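Laccase (Uncultured bacterium, PDB 4F7K) probably catalyses, as an extracellular multicopper oxidase, the copper-dependent oxidation of phenol-type substrates, coupled to the reduction of dioxygen to water. Local coordinates at residues His62-Asp67 / Gly97-His102; Ala230-Ile235 / Leu372-Leu377; Ile353-His358 / Ile386-Asp391; Gly31-Val36 / Gly114-Leu119. All coordinates share one frame; numbering follows the deposited sequence.

Contact 1. Residues His62-Asp67 / Gly97-His102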
loop_
_atom_site.group_PDB
_atom_site.type_symbol
_atom_site.label_atom_id
_atom_site.label_comp_id
_atom_site.label_asym_id
_atom_site.label_seq_id
_atom_site.Cartn_x
_atom_site.Cartn_y
_atom_site.Cartn_z
ATOM N N HIS A 62 0.619 -7.328 -1.050
ATOM C CA HIS A 62 1.659 -6.328 -0.783
ATOM C C HIS A 62 1.924 -6.098 0.711
ATOM O O HIS A 62 1.081 -5.554 1.414
ATOM C CB HIS A 62 1.285 -5.000 -1.494
ATOM C CG HIS A 62 2.437 -4.046 -1.602
ATOM N ND1 HIS A 62 2.979 -3.678 -2.807
ATOM C CD2 HIS A 62 3.182 -3.426 -0.650
ATOM C CE1 HIS A 62 4.003 -2.861 -2.605
ATOM N NE2 HIS A 62 4.132 -2.675 -1.304
ATOM N N GLY A 63 3.075 -6.550 1.205
ATOM C CA GLY A 63 3.394 -6.533 2.660
ATOM C C GLY A 63 3.124 -7.807 3.458
ATOM O O GLY A 63 3.403 -7.895 4.674
ATOM N N LEU A 64 2.587 -8.817 2.799
ATOM C CA LEU A 64 2.279 -10.053 3.503
ATOM C C LEU A 64 3.574 -10.846 3.664
ATOM O O LEU A 64 4.228 -11.176 2.684
ATOM C CB LEU A 64 1.202 -10.858 2.757
ATOM C CG LEU A 64 -0.299 -10.588 3.006
ATOM C CD1 LEU A 64 -0.674 -10.766 4.481
ATOM C CD2 LEU A 64 -0.771 -9.219 2.525
ATOM N N ARG A 65 3.940 -11.117 4.913
ATOM C CA ARG A 65 5.057 -11.966 5.248
ATOM C C ARG A 65 4.535 -13.390 5.233
ATOM O O ARG A 65 4.295 -13.979 6.305
ATOM C CB ARG A 65 5.556 -11.652 6.665
ATOM C CG ARG A 65 6.153 -10.255 6.877
ATOM C CD ARG A 65 5.947 -9.864 8.337
ATOM N NE ARG A 65 7.173 -9.962 9.091
ATOM C CZ ARG A 65 7.261 -9.964 10.417
ATOM N NH1 ARG A 65 6.184 -9.893 11.207
ATOM N NH2 ARG A 65 8.451 -10.066 10.951
ATOM N N ILE A 66 4.360 -13.947 4.036
ATOM C CA ILE A 66 3.627 -15.214 3.855
ATOM C C ILE A 66 4.428 -16.301 3.140
ATOM O O ILE A 66 5.570 -16.071 2.719
ATOM C CB ILE A 66 2.315 -14.985 3.064
ATOM C CG1 ILE A 66 2.610 -14.434 1.653
ATOM C CG2 ILE A 66 1.371 -14.092 3.857
ATOM C CD1 ILE A 66 1.384 -14.376 0.719
ATOM N N ASP A 67 3.812 -17.480 2.998
ATOM C CA ASP A 67 4.390 -18.558 2.197
ATOM C C ASP A 67 4.739 -18.059 0.784
ATOM O O ASP A 67 3.904 -17.458 0.081
ATOM C CB ASP A 67 3.435 -19.759 2.162
ATOM C CG ASP A 67 3.839 -20.840 1.138
ATOM O OD1 ASP A 67 4.977 -20.824 0.609
ATOM O OD2 ASP A 67 2.979 -21.723 0.870
ATOM N N GLY A 97 -2.880 -5.699 10.407
ATOM C CA GLY A 97 -2.737 -4.356 9.869
ATOM C C GLY A 97 -3.377 -4.139 8.505
ATOM O O GLY A 97 -4.121 -4.985 8.030
ATOM N N THR A 98 -3.080 -2.966 7.935
ATOM C CA THR A 98 -3.544 -2.532 6.624
ATOM C C THR A 98 -2.526 -2.939 5.564
ATOM O O THR A 98 -1.363 -2.477 5.538
ATOM C CB THR A 98 -3.697 -1.015 6.592
ATOM O OG1 THR A 98 -4.509 -0.608 7.687
ATOM C CG2 THR A 98 -4.339 -0.558 5.292
ATOM N N PHE A 99 -2.963 -3.850 4.716
ATOM C CA PHE A 99 -2.133 -4.310 3.609
ATOM C C PHE A 99 -2.912 -4.025 2.329
ATOM O O PHE A 99 -3.959 -3.366 2.393
ATOM C CB PHE A 99 -1.761 -5.792 3.820
ATOM C CG PHE A 99 -0.916 -6.008 5.056
ATOM C CD1 PHE A 99 0.439 -5.685 5.061
ATOM C CD2 PHE A 99 -1.485 -6.505 6.228
ATOM C CE1 PHE A 99 1.220 -5.850 6.194
ATOM C CE2 PHE A 99 -0.715 -6.685 7.370
ATOM C CZ PHE A 99 0.654 -6.350 7.363
ATOM N N TRP A 100 -2.409 -4.487 1.177
ATOM C CA TRP A 100 -3.193 -4.435 -0.044
ATOM C C TRP A 100 -2.770 -5.473 -1.038
ATOM O O TRP A 100 -1.800 -6.178 -0.831
ATOM C CB TRP A 100 -3.231 -3.008 -0.639
ATOM C CG TRP A 100 -1.944 -2.377 -1.201
ATOM C CD1 TRP A 100 -0.770 -2.108 -0.540
ATOM C CD2 TRP A 100 -1.810 -1.789 -2.494
ATOM N NE1 TRP A 100 0.109 -1.429 -1.369
ATOM C CE2 TRP A 100 -0.510 -1.238 -2.582
ATOM C CE3 TRP A 100 -2.664 -1.701 -3.601
ATOM C CZ2 TRP A 100 -0.047 -0.603 -3.735
ATOM C CZ3 TRP A 100 -2.206 -1.071 -4.745
ATOM C CH2 TRP A 100 -0.898 -0.539 -4.820
ATOM N N TYR A 101 -3.522 -5.590 -2.126
ATOM C CA TYR A 101 -3.218 -6.579 -3.143
ATOM C C TYR A 101 -3.304 -5.945 -4.538
ATOM O O TYR A 101 -4.089 -5.020 -4.773
ATOM C CB TYR A 101 -4.180 -7.758 -2.965
ATOM C CG TYR A 101 -5.644 -7.418 -3.189
ATOM C CD1 TYR A 101 -6.204 -7.472 -4.488
ATOM C CD2 TYR A 101 -6.494 -7.084 -2.121
ATOM C CE1 TYR A 101 -7.566 -7.176 -4.716
ATOM C CE2 TYR A 101 -7.864 -6.798 -2.343
ATOM C CZ TYR A 101 -8.375 -6.847 -3.663
ATOM O OH TYR A 101 -9.705 -6.604 -3.932
ATOM N N HIS A 102 -2.482 -6.387 -5.480
ATOM C CA HIS A 102 -2.569 -5.783 -6.792
ATOM C C HIS A 102 -2.023 -6.752 -7.834
ATOM O O HIS A 102 -1.252 -7.648 -7.497
ATOM C CB HIS A 102 -1.864 -4.406 -6.819
ATOM C CG HIS A 102 -0.443 -4.463 -6.352
ATOM N ND1 HIS A 102 0.569 -4.996 -7.118
ATOM C CD2 HIS A 102 0.124 -4.114 -5.173
ATOM C CE1 HIS A 102 1.706 -4.942 -6.452
ATOM N NE2 HIS A 102 1.467 -4.406 -5.271
#
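The His62 imidazole lies between Trp100 on one face and His354 on the other, with His102 at its edge. Trp100 NE1 sits toward the rim, 3.5 Å from His62 CG, and the imidazole and the indole five-membered ring form an offset stack with planes at 27°. The His62 ring stands opposite its backbone N (chi1 -164°), which sets it alongside the indole and puts CB over the face of that ring, a CH-pi contact. His102 CD2 also lies over a face of the indole, completing an aromatic cluster.

At the edge, His62 ND1 and His102 NE2 are hydrogen-bonded at 3.0 Å, nearly straight (163°). With His62 NE2 bonded to Thr375 OG1, both nitrogens limit rotation of the ring; Trp100 NE1 is satisfied by Ala230 O.

The Phe99 ring takes His62 O near its plane, whereas Gly63 O approaches Phe99 CE1 obliquely at 3.4 Å. Leu64 CD2 packs on Phe99 CB at 3.8 Å. His62 N donates to Trp100 O (2.7 Å), an antiparallel hydrogen-bonded pair.

A His-x-His-Gly sequence ending in His62-Gly63, on a cupredoxin-like sheet beside His102, is characteristic of multicopper oxidases, whose corresponding histidines bind the trinuclear copper cluster in relatives.

Contact 2. Residues Ala230-Ile235 / Leu372-Leu377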
loop_
_atom_site.group_PDB
_atom_site.type_symbol
_atom_site.label_atom_id
_atom_site.label_comp_id
_atom_site.label_asym_id
_atom_site.label_seq_id
_atom_site.Cartn_x
_atom_site.Cartn_y
_atom_site.Cartn_z
ATOM N N ALA A 230 2.518 2.846 -2.689
ATOM C CA ALA A 230 2.322 1.529 -2.027
ATOM C C ALA A 230 2.456 1.561 -0.503
ATOM O O ALA A 230 2.204 0.574 0.155
ATOM C CB ALA A 230 3.240 0.441 -2.625
ATOM N N GLN A 231 2.868 2.698 0.040
ATOM C CA GLN A 231 2.999 2.916 1.498
ATOM C C GLN A 231 1.642 3.156 2.156
ATOM O O GLN A 231 0.692 3.677 1.533
ATOM C CB GLN A 231 3.938 4.103 1.787
ATOM C CG GLN A 231 5.430 3.790 1.509
ATOM C CD GLN A 231 6.382 4.875 2.018
ATOM O OE1 GLN A 231 5.995 6.028 2.132
ATOM N NE2 GLN A 231 7.631 4.495 2.333
ATOM N N ARG A 232 1.555 2.748 3.414
ATOM C CA ARG A 232 0.347 2.892 4.213
ATOM C C ARG A 232 0.669 3.622 5.504
ATOM O O ARG A 232 1.805 3.511 6.042
ATOM C CB ARG A 232 -0.205 1.509 4.569
ATOM C CG ARG A 232 -1.041 0.885 3.505
ATOM C CD ARG A 232 -0.252 -0.062 2.617
ATOM N NE ARG A 232 0.212 -1.211 3.371
ATOM C CZ ARG A 232 1.443 -1.700 3.316
ATOM N NH1 ARG A 232 2.329 -1.173 2.486
ATOM N NH2 ARG A 232 1.778 -2.744 4.078
ATOM N N ALA A 233 -0.319 4.349 6.025
ATOM C CA ALA A 233 -0.227 4.820 7.388
ATOM C C ALA A 233 -1.593 4.661 8.031
ATOM O O ALA A 233 -2.589 5.004 7.416
ATOM C CB ALA A 233 0.248 6.251 7.476
ATOM N N ASP A 234 -1.628 4.117 9.248
ATOM C CA ASP A 234 -2.867 4.068 10.036
ATOM C C ASP A 234 -2.961 5.287 10.971
ATOM O O ASP A 234 -2.017 5.630 11.653
ATOM C CB ASP A 234 -2.942 2.775 10.883
ATOM C CG ASP A 234 -3.594 1.611 10.146
ATOM O OD1 ASP A 234 -3.668 1.621 8.886
ATOM O OD2 ASP A 234 -4.062 0.671 10.829
ATOM N N ILE A 235 -4.120 5.920 11.011
ATOM C CA ILE A 235 -4.340 7.063 11.867
ATOM C C ILE A 235 -5.555 6.815 12.753
ATOM O O ILE A 235 -6.620 6.416 12.284
ATOM C CB ILE A 235 -4.502 8.358 11.056
ATOM C CG1 ILE A 235 -3.115 8.844 10.601
ATOM C CG2 ILE A 235 -5.218 9.447 11.866
ATOM C CD1 ILE A 235 -3.092 9.588 9.348
ATOM N N LEU A 372 10.056 0.980 10.215
ATOM C CA LEU A 372 10.002 -0.368 9.729
ATOM C C LEU A 372 8.893 -0.345 8.696
ATOM O O LEU A 372 7.754 0.036 8.989
ATOM C CB LEU A 372 9.691 -1.337 10.872
ATOM C CG LEU A 372 9.443 -2.787 10.470
ATOM C CD1 LEU A 372 10.710 -3.461 10.026
ATOM C CD2 LEU A 372 8.864 -3.564 11.639
ATOM N N ARG A 373 9.253 -0.727 7.477
ATOM C CA ARG A 373 8.447 -0.509 6.284
ATOM C C ARG A 373 8.466 -1.782 5.454
ATOM O O ARG A 373 9.279 -2.656 5.704
ATOM C CB ARG A 373 9.104 0.602 5.436
ATOM C CG ARG A 373 8.922 2.052 5.921
ATOM C CD ARG A 373 7.607 2.603 5.297
ATOM N NE ARG A 373 7.429 4.004 5.601
ATOM C CZ ARG A 373 6.292 4.677 5.522
ATOM N NH1 ARG A 373 5.144 4.097 5.135
ATOM N NH2 ARG A 373 6.329 5.968 5.850
ATOM N N ASP A 374 7.599 -1.882 4.446
ATOM C CA ASP A 374 7.801 -2.903 3.438
ATOM C C ASP A 374 8.068 -2.243 2.064
ATOM O O ASP A 374 8.422 -2.935 1.100
ATOM C CB ASP A 374 6.658 -3.958 3.422
ATOM C CG ASP A 374 5.279 -3.356 3.159
ATOM O OD1 ASP A 374 5.160 -2.493 2.238
ATOM O OD2 ASP A 374 4.299 -3.759 3.870
ATOM N N THR A 375 7.953 -0.914 2.016
ATOM C CA THR A 375 8.121 -0.146 0.798
ATOM C C THR A 375 8.790 1.148 1.183
ATOM O O THR A 375 8.335 1.828 2.109
ATOM C CB THR A 375 6.730 0.237 0.191
ATOM O OG1 THR A 375 5.920 -0.931 0.046
ATOM C CG2 THR A 375 6.850 0.940 -1.156
ATOM N N THR A 376 9.826 1.524 0.452
ATOM C CA THR A 376 10.515 2.744 0.753
ATOM C C THR A 376 10.720 3.612 -0.484
ATOM O O THR A 376 10.318 3.233 -1.580
ATOM C CB THR A 376 11.825 2.483 1.509
ATOM O OG1 THR A 376 12.359 3.729 1.934
ATOM C CG2 THR A 376 12.837 1.709 0.670
ATOM N N LEU A 377 11.267 4.802 -0.295
ATOM C CA LEU A 377 11.441 5.741 -1.398
ATOM C C LEU A 377 12.815 6.323 -1.328
ATOM O O LEU A 377 13.213 6.806 -0.275
ATOM C CB LEU A 377 10.421 6.897 -1.371
ATOM C CG LEU A 377 10.665 7.807 -2.602
ATOM C CD1 LEU A 377 9.684 7.530 -3.733
ATOM C CD2 LEU A 377 10.745 9.303 -2.252
#
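This is an interdomain junction of a multicopper oxidase: the start of strand 232-239, in the second cupredoxin-like unit, meets the break between strands 369-373 and 375-378, in the third. Both units contribute polar side chains, and most of the touching residues are buried.

Two planar pairings carry it. In the first, the Gln231 amide lies flat over one face of the Arg373 guanidinium, the planes 6° apart. Gln231 NE2 and Arg373 NE are both donors, so their 3.3 Å approach belongs to the stack and is no hydrogen bond. The amide is oriented instead by a straight bond from Gln231 NE2 to Thr375 O (2.8 Å, 177°), with the acceptor in the amide plane. Arg373 NH1 has its charged partner in Asp212, whose carboxylate also takes the backbone N of Arg232 and of Asp374.

In the second, the guanidinium of Arg232 grips Asp374 end-on. NH2 of Arg232 reaches OD2 of Asp374 at 2.7 Å and NH1 reaches OD1 at 3.1 Å, both through syn lone pairs, with the two groups nearly coplanar. The Arg232 chain gets there by bending at chi2 and again at chi3 (66° at the latter), which also lets its NH1 bond to Ala230 O at 2.9 Å, while NE is taken by Thr98 O. These bonds would be expected to fix the rotation of the guanidinium. On the aspartate side, OD1 accepts twice: besides Arg232 NH1 it receives the hydroxyl of the next residue, Thr375 OG1 to Asp374 OD1 at 2.8 Å.

Contact 3. Residues Ile353-His358 / Ile386-Asp391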
loop_
_atom_site.group_PDB
_atom_site.type_symbol
_atom_site.label_atom_id
_atom_site.label_comp_id
_atom_site.label_asym_id
_atom_site.label_seq_id
_atom_site.Cartn_x
_atom_site.Cartn_y
_atom_site.Cartn_z
ATOM N N ILE A 353 10.885 1.517 -3.811
ATOM C CA ILE A 353 11.575 0.228 -3.600
ATOM C C ILE A 353 10.734 -0.685 -2.743
ATOM O O ILE A 353 10.428 -0.345 -1.613
ATOM C CB ILE A 353 12.897 0.463 -2.839
ATOM C CG1 ILE A 353 13.726 1.557 -3.550
ATOM C CG2 ILE A 353 13.673 -0.861 -2.589
ATOM C CD1 ILE A 353 14.710 1.027 -4.640
ATOM N N HIS A 354 10.381 -1.853 -3.264
ATOM C CA HIS A 354 9.555 -2.789 -2.500
ATOM C C HIS A 354 10.199 -4.192 -2.379
ATOM O O HIS A 354 10.530 -4.810 -3.390
ATOM C CB HIS A 354 8.147 -2.813 -3.092
ATOM C CG HIS A 354 7.252 -3.871 -2.513
ATOM N ND1 HIS A 354 7.119 -4.081 -1.154
ATOM C CD2 HIS A 354 6.422 -4.759 -3.117
ATOM C CE1 HIS A 354 6.264 -5.068 -0.948
ATOM N NE2 HIS A 354 5.829 -5.494 -2.121
ATOM N N LEU A 355 10.388 -4.664 -1.146
ATOM C CA LEU A 355 11.005 -5.963 -0.889
ATOM C C LEU A 355 9.958 -6.985 -0.508
ATOM O O LEU A 355 9.188 -6.771 0.431
ATOM C CB LEU A 355 12.065 -5.887 0.231
ATOM C CG LEU A 355 12.678 -7.246 0.573
ATOM C CD1 LEU A 355 13.517 -7.785 -0.631
ATOM C CD2 LEU A 355 13.494 -7.192 1.854
ATOM N N HIS A 356 9.926 -8.090 -1.251
ATOM C CA HIS A 356 8.856 -9.076 -1.096
ATOM C C HIS A 356 9.133 -9.991 0.116
ATOM O O HIS A 356 10.284 -10.325 0.406
ATOM C CB HIS A 356 8.690 -9.908 -2.387
ATOM C CG HIS A 356 7.970 -9.187 -3.496
ATOM N ND1 HIS A 356 7.064 -9.815 -4.325
ATOM C CD2 HIS A 356 8.009 -7.895 -3.898
ATOM C CE1 HIS A 356 6.600 -8.951 -5.212
ATOM N NE2 HIS A 356 7.154 -7.778 -4.972
ATOM N N GLY A 357 8.064 -10.335 0.825
ATOM C CA GLY A 357 8.091 -11.358 1.848
ATOM C C GLY A 357 8.690 -10.955 3.188
ATOM O O GLY A 357 8.659 -11.721 4.088
ATOM N N HIS A 358 9.174 -9.725 3.293
ATOM C CA HIS A 358 9.864 -9.199 4.453
ATOM C C HIS A 358 9.500 -7.742 4.640
ATOM O O HIS A 358 9.153 -7.053 3.659
ATOM C CB HIS A 358 11.372 -9.274 4.205
ATOM C CG HIS A 358 11.863 -10.671 4.073
ATOM N ND1 HIS A 358 11.679 -11.412 2.921
ATOM C CD2 HIS A 358 12.444 -11.501 4.983
ATOM C CE1 HIS A 358 12.161 -12.631 3.122
ATOM N NE2 HIS A 358 12.647 -12.705 4.356
ATOM N N ILE A 386 18.929 0.275 4.125
ATOM C CA ILE A 386 17.898 -0.473 4.815
ATOM C C ILE A 386 18.514 -1.663 5.541
ATOM O O ILE A 386 19.611 -2.113 5.193
ATOM C CB ILE A 386 16.699 -0.900 3.883
ATOM C CG1 ILE A 386 17.153 -1.869 2.775
ATOM C CG2 ILE A 386 15.937 0.355 3.357
ATOM C CD1 ILE A 386 16.034 -2.259 1.787
ATOM N N VAL A 387 17.824 -2.151 6.568
ATOM C CA VAL A 387 18.298 -3.305 7.309
ATOM C C VAL A 387 17.198 -4.342 7.419
ATOM O O VAL A 387 16.124 -4.066 7.957
ATOM C CB VAL A 387 18.869 -2.917 8.718
ATOM C CG1 VAL A 387 19.145 -4.151 9.537
ATOM C CG2 VAL A 387 20.126 -2.079 8.571
ATOM N N CYS A 388 17.476 -5.532 6.903
ATOM C CA CYS A 388 16.484 -6.593 6.854
ATOM C C CYS A 388 16.992 -7.904 7.451
ATOM O O CYS A 388 18.107 -8.312 7.214
ATOM C CB CYS A 388 16.073 -6.844 5.413
ATOM S SG CYS A 388 14.883 -8.169 5.240
ATOM N N VAL A 389 16.130 -8.587 8.187
ATOM C CA VAL A 389 16.433 -9.936 8.631
ATOM C C VAL A 389 15.704 -10.883 7.713
ATOM O O VAL A 389 14.490 -11.064 7.839
ATOM C CB VAL A 389 16.007 -10.174 10.125
ATOM C CG1 VAL A 389 16.216 -11.663 10.545
ATOM C CG2 VAL A 389 16.761 -9.242 11.042
ATOM N N PHE A 390 16.450 -11.490 6.798
ATOM C CA PHE A 390 15.920 -12.537 5.943
ATOM C C PHE A 390 15.539 -13.864 6.616
ATOM O O PHE A 390 16.276 -14.841 6.529
ATOM C CB PHE A 390 16.868 -12.749 4.771
ATOM C CG PHE A 390 16.983 -11.522 3.910
ATOM C CD1 PHE A 390 15.944 -11.175 3.040
ATOM C CD2 PHE A 390 18.071 -10.661 4.031
ATOM C CE1 PHE A 390 16.021 -10.032 2.261
ATOM C CE2 PHE A 390 18.150 -9.509 3.260
ATOM C CZ PHE A 390 17.123 -9.196 2.366
ATOM N N ASP A 391 14.351 -13.878 7.234
ATOM C CA ASP A 391 13.811 -15.035 7.985
ATOM C C ASP A 391 12.762 -15.852 7.197
ATOM O O ASP A 391 12.472 -17.018 7.568
ATOM C CB ASP A 391 13.168 -14.549 9.297
ATOM C CG ASP A 391 12.061 -13.512 9.050
ATOM O OD1 ASP A 391 11.897 -13.133 7.878
ATOM O OD2 ASP A 391 11.365 -13.073 9.996
#
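His358 and Leu355 reach the other segment through different first torsions. The His358 ring leaves CB opposite its carbonyl carbon (chi1 -64°), which lays a ring face before Phe390, while Leu355 has CG opposite its backbone N (chi1 177°), bringing CD2 against both Cys388 and Phe390.

The aromatic pair is T-shaped: the Phe390 edge is directed at the His358 face, planes at 60° and ring centroids 5.2 Å apart, with Phe390 CD1 above the middle of the imidazole. Leu355 CD2 lies 3.8 Å from Cys388 SG and equally far from Phe390 CE1. The same sulfur packs against His358 CB at 3.8 Å and lies over a face of the Phe390 ring, so it ties the leucine and both rings together.

No hydrogen bond crosses between the segments. The imidazole is held in its own plane by His358 ND1 donating to His356 O at 3.1 Å, and at the far nitrogen by a bond between NE2 and Asn392 N. Two oxygens approach His358 CD2 without hydrogen bonding, Val389 O near the ring plane at 3.5 Å and Asp391 OD1 obliquely at 3.4 Å.

Strands 351-355 and 383-390 belong to different sheets, and Leu355, Cys388 and Phe390 fill the space between them: this is the hydrophobic interior of a cupredoxin-type beta sandwich. The nearby His354 and His356 belong to the His-x-x-His-x-His sequence that supplies copper ligands in related laccases.

Contact 4. Residues Gly31-Val36 / Gly114-Leu119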
loop_
_atom_site.group_PDB
_atom_site.type_symbol
_atom_site.label_atom_id
_atom_site.label_comp_id
_atom_site.label_asym_id
_atom_site.label_seq_id
_atom_site.Cartn_x
_atom_site.Cartn_y
_atom_site.Cartn_z
ATOM N N GLY A 31 -15.927 -4.014 -9.857
ATOM C CA GLY A 31 -15.529 -2.633 -9.445
ATOM C C GLY A 31 -14.032 -2.414 -9.326
ATOM O O GLY A 31 -13.255 -3.363 -9.419
ATOM N N THR A 32 -13.633 -1.151 -9.166
ATOM C CA THR A 32 -12.295 -0.778 -8.731
ATOM C C THR A 32 -12.390 0.445 -7.792
ATOM O O THR A 32 -13.103 1.380 -8.077
ATOM C CB THR A 32 -11.291 -0.518 -9.873
ATOM O OG1 THR A 32 -10.025 -0.155 -9.292
ATOM C CG2 THR A 32 -11.726 0.597 -10.779
ATOM N N PRO A 33 -11.742 0.402 -6.628
ATOM C CA PRO A 33 -10.960 -0.673 -6.038
ATOM C C PRO A 33 -11.694 -2.000 -5.973
ATOM O O PRO A 33 -12.902 -2.027 -5.913
ATOM C CB PRO A 33 -10.678 -0.165 -4.602
ATOM C CG PRO A 33 -10.673 1.338 -4.765
ATOM C CD PRO A 33 -11.782 1.598 -5.775
ATOM N N GLY A 34 -10.949 -3.108 -5.947
ATOM C CA GLY A 34 -11.597 -4.393 -5.665
ATOM C C GLY A 34 -12.118 -4.448 -4.229
ATOM O O GLY A 34 -11.856 -3.517 -3.403
ATOM N N PRO A 35 -12.821 -5.549 -3.899
ATOM C CA PRO A 35 -13.367 -5.811 -2.572
ATOM C C PRO A 35 -12.312 -5.749 -1.469
ATOM O O PRO A 35 -11.159 -6.083 -1.729
ATOM C CB PRO A 35 -13.864 -7.268 -2.680
ATOM C CG PRO A 35 -12.968 -7.874 -3.757
ATOM C CD PRO A 35 -12.823 -6.760 -4.750
ATOM N N VAL A 36 -12.717 -5.312 -0.279
ATOM C CA VAL A 36 -11.918 -5.392 0.947
ATOM C C VAL A 36 -11.853 -6.846 1.397
ATOM O O VAL A 36 -12.866 -7.433 1.732
ATOM C CB VAL A 36 -12.615 -4.605 2.152
ATOM C CG1 VAL A 36 -11.715 -4.533 3.364
ATOM C CG2 VAL A 36 -13.039 -3.203 1.751
ATOM N N GLY A 114 -6.584 -0.362 -12.521
ATOM C CA GLY A 114 -7.679 -0.595 -11.578
ATOM C C GLY A 114 -7.591 -1.872 -10.769
ATOM O O GLY A 114 -8.473 -2.157 -9.938
ATOM N N LEU A 115 -6.545 -2.654 -11.021
ATOM C CA LEU A 115 -6.461 -4.031 -10.506
ATOM C C LEU A 115 -5.776 -4.001 -9.147
ATOM O O LEU A 115 -4.636 -4.375 -9.012
ATOM C CB LEU A 115 -5.683 -4.951 -11.466
ATOM C CG LEU A 115 -6.387 -5.389 -12.766
ATOM C CD1 LEU A 115 -5.481 -6.186 -13.662
ATOM C CD2 LEU A 115 -7.638 -6.203 -12.446
ATOM N N TYR A 116 -6.485 -3.498 -8.147
ATOM C CA TYR A 116 -5.981 -3.494 -6.810
ATOM C C TYR A 116 -7.168 -3.384 -5.857
ATOM O O TYR A 116 -8.316 -3.096 -6.292
ATOM C CB TYR A 116 -5.068 -2.298 -6.579
ATOM C CG TYR A 116 -5.817 -0.986 -6.593
ATOM C CD1 TYR A 116 -6.268 -0.394 -5.417
ATOM C CD2 TYR A 116 -6.094 -0.348 -7.811
ATOM C CE1 TYR A 116 -6.931 0.831 -5.454
ATOM C CE2 TYR A 116 -6.783 0.838 -7.867
ATOM C CZ TYR A 116 -7.160 1.440 -6.695
ATOM O OH TYR A 116 -7.805 2.636 -6.782
ATOM N N GLY A 117 -6.856 -3.608 -4.573
ATOM C CA GLY A 117 -7.760 -3.359 -3.480
ATOM C C GLY A 117 -7.045 -3.566 -2.135
ATOM O O GLY A 117 -5.849 -3.932 -2.087
ATOM N N PRO A 118 -7.777 -3.335 -1.044
ATOM C CA PRO A 118 -7.246 -3.406 0.286
ATOM C C PRO A 118 -7.415 -4.785 0.911
ATOM O O PRO A 118 -8.384 -5.519 0.640
ATOM C CB PRO A 118 -8.073 -2.369 1.031
ATOM C CG PRO A 118 -9.407 -2.423 0.345
ATOM C CD PRO A 118 -9.154 -2.789 -1.066
ATOM N N LEU A 119 -6.434 -5.129 1.733
ATOM C CA LEU A 119 -6.436 -6.358 2.497
ATOM C C LEU A 119 -6.211 -5.988 3.965
ATOM O O LEU A 119 -5.147 -5.503 4.325
ATOM C CB LEU A 119 -5.339 -7.315 1.989
ATOM C CG LEU A 119 -5.322 -8.736 2.591
ATOM C CD1 LEU A 119 -4.795 -9.744 1.606
ATOM C CD2 LEU A 119 -4.542 -8.827 3.904
#
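In the first cupredoxin-like unit, the loop 31-36 runs alongside the beginning of strand 116-122 before entering strand 37-40, its parallel neighbour in the sheet. The end-to-end directions of the touching parts differ by 12°, and the closest CA pair, Gly34 CA and Gly117 CA, is 4.5 Å apart.

Two hydrogen bonds between the segments fasten the loop. Gly34 N donates to Tyr116 O at 2.7 Å and 175°, in the carbonyl plane. Farther back, Thr32 OG1 donates to Gly114 O at 2.6 Å, on an in-plane lone pair; the hydroxyl stands opposite the threonine backbone N (chi1 180°), on the branch that faces Gly114. Outside the pair, Pro35 O takes the hydroxyl of Tyr101 from the adjacent strand, and Gly34 O is hydrogen-bonded to a glycerol molecule, probably from crystallisation.

Weaker CH contacts follow. The same Gly34 O lies 3.6 Å from Pro118 CD, and a CA-H...O contact from Val36 CA to Pro118 O (3.5 Å) precedes the regular backbone pairing of Pro118 with Leu37.

Apolar contacts are made by Pro33 and Pro118. Pro33, preceded by a cis peptide, lies side by side with Tyr116, and its CG meets Tyr116 CE1 at 3.8 Å, approaching the ring obliquely. Met136 of strand 131-140 touches both prolines. At the far end Val36 crosses Pro118 at about a right angle, CG2 of Val36 touching CG of Pro118 at 4.0 Å.

Along the chain contact 1 is nested inside the loop closed by contact 4; both come before contact 2, whose segments alternate with those of contact 3. Contacts 1 and 4 share the sheet holding neighbouring strands 97-103 and 116-122, their centres about 13 Å apart. Contact 2 touches contacts 1 and 3, its centre about 11 Å and 13 Å from theirs; strands 351-355 and 375-378 pair in one sheet. Contacts 3 and 4 stand about 25 Å apart between centres, on opposite sides of the chain's centre. The first and third cupredoxin-like units meet at His62 and His354, with the second alongside through Ala230 and Arg232, consistent with a copper site between the first and third as in related oxidases.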